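Local coordinates for protein protease inhibitor SGPI-1 (Schistocerca gregaria, PDB 2XTT) that inhibits serine proteases, chymotrypsin and trypsin in vitro, as a small disulfide-bonded pacifastin-type domain whose protease-binding loop carries the reactive bond, at residues 12-17 and 30-35. Residues are numbered along the deposited sequence; the frame is centred on the assembly and turned at random. Where two conformers were deposited one is given.
Unlike the reference sequence in segment 30-35: Met30 (reference Lys).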
ATOM      1  N   GLN A  12       4.264 -13.767 -10.013  0.61 12.47           N
ATOM      2  CA  GLN A  12       5.399 -14.119  -9.147  0.61 12.43           C
ATOM      3  C   GLN A  12       4.771 -14.417  -7.812  0.61 11.78           C
ATOM      4  O   GLN A  12       4.281 -13.543  -7.095  0.61  9.51           O
ATOM      5  CB  GLN A  12       6.475 -13.070  -9.052  0.61 14.75           C
ATOM      6  CG  GLN A  12       7.221 -12.986 -10.352  0.61 17.01           C
ATOM      7  CD  GLN A  12       8.465 -12.181 -10.185  0.61 16.98           C
ATOM      8  OE1 GLN A  12       8.457 -11.078  -9.695  0.61 23.75           O
ATOM      9  NE2 GLN A  12       9.552 -12.729 -10.656  0.61 17.17           N
ATOM     10  N   ASP A  13       4.775 -15.690  -7.565  1.00 12.61           N
ATOM     11  CA  ASP A  13       4.051 -16.211  -6.377  1.00 12.36           C
ATOM     12  C   ASP A  13       2.621 -15.790  -6.555  1.00 10.46           C
ATOM     13  O   ASP A  13       2.001 -16.090  -7.543  1.00 12.17           O
ATOM     14  CB  ASP A  13       4.758 -15.901  -5.075  1.00 12.11           C
ATOM     15  CG  ASP A  13       4.266 -16.738  -3.920  1.00 12.44           C
ATOM     16  OD1 ASP A  13       3.299 -17.553  -4.009  1.00 16.29           O
ATOM     17  OD2 ASP A  13       4.822 -16.506  -2.821  1.00 14.50           O
ATOM     18  N   CYS A  14       2.063 -15.058  -5.603  1.00  9.14           N
ATOM     19  CA  CYS A  14       0.684 -14.658  -5.683  1.00  8.85           C
ATOM     20  C   CYS A  14       0.448 -13.274  -6.279  1.00  8.50           C
ATOM     21  O   CYS A  14      -0.715 -12.861  -6.419  1.00  9.78           O
ATOM     22  CB  CYS A  14       0.051 -14.734  -4.284  1.00  9.43           C
ATOM     23  SG  CYS A  14       0.466 -13.401  -3.149  1.00  8.18           S
ATOM     24  N   ASN A  15       1.511 -12.548  -6.647  1.00  7.79           N
ATOM     25  CA  ASN A  15       1.317 -11.238  -7.273  1.00  7.39           C
ATOM     26  C   ASN A  15       1.242 -11.351  -8.778  1.00  7.98           C
ATOM     27  O   ASN A  15       2.023 -12.095  -9.399  1.00 12.88           O
ATOM     28  CB  ASN A  15       2.484 -10.292  -6.943  1.00  7.39           C
ATOM     29  CG  ASN A  15       2.364  -9.812  -5.488  1.00  6.46           C
ATOM     30  OD1 ASN A  15       1.422  -9.041  -5.210  1.00  6.63           O
ATOM     31  ND2 ASN A  15       3.205 -10.256  -4.618  1.00  6.87           N
ATOM     32  N   THR A  16       0.339 -10.585  -9.315  1.00  9.21           N
ATOM     33  CA  THR A  16       0.243 -10.439 -10.764  1.00  9.25           C
ATOM     34  C   THR A  16       1.230  -9.401 -11.264  1.00  7.65           C
ATOM     35  O   THR A  16       1.498  -8.387 -10.623  1.00  8.40           O
ATOM     36  CB  THR A  16      -1.157 -10.081 -11.182  1.00 11.23           C
ATOM     37  OG1 THR A  16      -1.484  -8.774 -10.563  1.00 14.85           O
ATOM     38  CG2 THR A  16      -2.142 -11.115 -10.667  1.00 15.90           C
ATOM     39  N   CYS A  17       1.748  -9.666 -12.461  1.00  8.50           N
ATOM     40  CA  CYS A  17       2.761  -8.865 -13.117  1.00  7.55           C
ATOM     41  C   CYS A  17       2.308  -8.607 -14.576  1.00  8.75           C
ATOM     42  O   CYS A  17       1.693  -9.448 -15.213  1.00 12.44           O
ATOM     43  CB  CYS A  17       4.134  -9.531 -13.110  1.00  7.88           C
ATOM     44  SG  CYS A  17       4.693 -10.116 -11.485  1.00  8.31           S
ATOM     45  N   MET A  30       1.702  -7.408  -2.821  1.00  5.44           N
ATOM     46  CA  MET A  30       1.137  -8.148  -1.690  1.00  5.92           C
ATOM     47  C   MET A  30       2.045  -9.214  -1.154  1.00  5.96           C
ATOM     48  O   MET A  30       2.975  -9.682  -1.814  1.00  8.03           O
ATOM     49  CB  MET A  30       0.034  -9.045  -2.274  0.57  7.60           C
ATOM     50  CG  MET A  30      -1.106  -8.312  -2.864  0.57  8.97           C
ATOM     51  SD  MET A  30      -2.442  -9.420  -3.237  0.57  6.45           S
ATOM     52  CE  MET A  30      -1.961 -10.577  -4.431  0.57 12.38           C
ATOM     53  N   GLY A  31       1.757  -9.610   0.077  1.00  6.53           N
ATOM     54  CA  GLY A  31       2.307 -10.867   0.656  1.00  6.72           C
ATOM     55  C   GLY A  31       1.520 -12.044   0.275  1.00  6.33           C
ATOM     56  O   GLY A  31       0.344 -11.955  -0.173  1.00  7.65           O
ATOM     57  N   CYS A  32       2.135 -13.237   0.388  1.00  7.22           N
ATOM     58  CA  CYS A  32       1.592 -14.456  -0.155  1.00  6.87           C
ATOM     59  C   CYS A  32       1.592 -15.594   0.862  1.00  6.46           C
ATOM     60  O   CYS A  32       2.336 -15.534   1.849  1.00  7.35           O
ATOM     61  CB  CYS A  32       2.418 -14.884  -1.397  1.00  7.42           C
ATOM     62  SG  CYS A  32       2.428 -13.650  -2.707  1.00  7.94           S
ATOM     63  N   PRO A  33       0.814 -16.638   0.616  1.00  6.35           N
ATOM     64  CA  PRO A  33       0.828 -17.763   1.576  1.00  6.96           C
ATOM     65  C   PRO A  33       2.199 -18.326   1.735  1.00  7.69           C
ATOM     66  O   PRO A  33       2.984 -18.353   0.750  1.00  9.50           O
ATOM     67  CB  PRO A  33      -0.088 -18.786   0.903  1.00  7.39           C
ATOM     68  CG  PRO A  33      -1.031 -17.969   0.054  1.00  8.06           C
ATOM     69  CD  PRO A  33      -0.164 -16.854  -0.449  1.00  7.16           C
ATOM     70  N   PRO A  34       2.527 -18.834   2.926  1.00 10.80           N
ATOM     71  CA  PRO A  34       3.778 -19.534   3.068  1.00 13.59           C
ATOM     72  C   PRO A  34       3.979 -20.680   2.081  1.00 11.84           C
ATOM     73  O   PRO A  34       2.976 -21.371   1.751  1.00 11.45           O
ATOM     74  CB  PRO A  34       3.591 -20.138   4.522  1.00 18.11           C
ATOM     75  CG  PRO A  34       2.916 -18.960   5.198  1.00 19.23           C
ATOM     76  CD  PRO A  34       1.785 -18.780   4.196  1.00 15.78           C
ATOM     77  N   HIS A  35       5.230 -20.953   1.713  1.00 15.23           N
ATOM     78  CA  HIS A  35       5.505 -22.099   0.823  1.00 16.60           C
ATOM     79  C   HIS A  35       5.361 -23.411   1.598  1.00 12.91           C
ATOM     80  O   HIS A  35       5.385 -23.432   2.833  1.00 13.36           O
ATOM     81  CB  HIS A  35       6.853 -21.987   0.141  1.00 19.62           C
TER
HETATM   82  O   HOH W   1       2.171 -18.819  -1.870  1.00 19.80           O
HETATM   83  O   HOH W   2       5.230 -17.338  -0.400  1.00 28.54           O
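The side-chain amide of Asn15 grips the backbone of Met30 at both ends. Asn15 ND2 donates to Met30 O at 2.9 Å in a nearly straight bond (174° at the hydrogen), the acceptor lying close to the amide plane, while Asn15 OD1 receives Met30 N, also at 2.9 Å, on a more bent path (151°). Two bonds to one backbone residue restrict rotation of the amide, and OD1 has a further hydrogen-bonding partner in Thr28 OG1. With CG anti to its carbonyl carbon, Asn15 extends beside Met30, whose own side chain runs the other way and, in one of its two conformers, bends at chi3 to put CE near Cys14 O. Met30, which differs from the reference residue, is one of the two residues of the reactive bond, so this is the pacifastin inhibitor's protease-binding loop tied to its three-stranded antiparallel sheet; another protein chain packs on Met30 and hydrogen-bonds to the backbone of Gly31. Just beyond, the disulfide Cys14-Cys32 (chi3 -83°) fastens the loop covalently to the type II' turn of Gln12 to Asn15. Asp13 OD2 lies 3.2 Å from Cys32 CB. Each carboxylate oxygen of Asp13 accepts a bond from a separate water, and both waters also donate to Pro33 O, giving that carbonyl two donors.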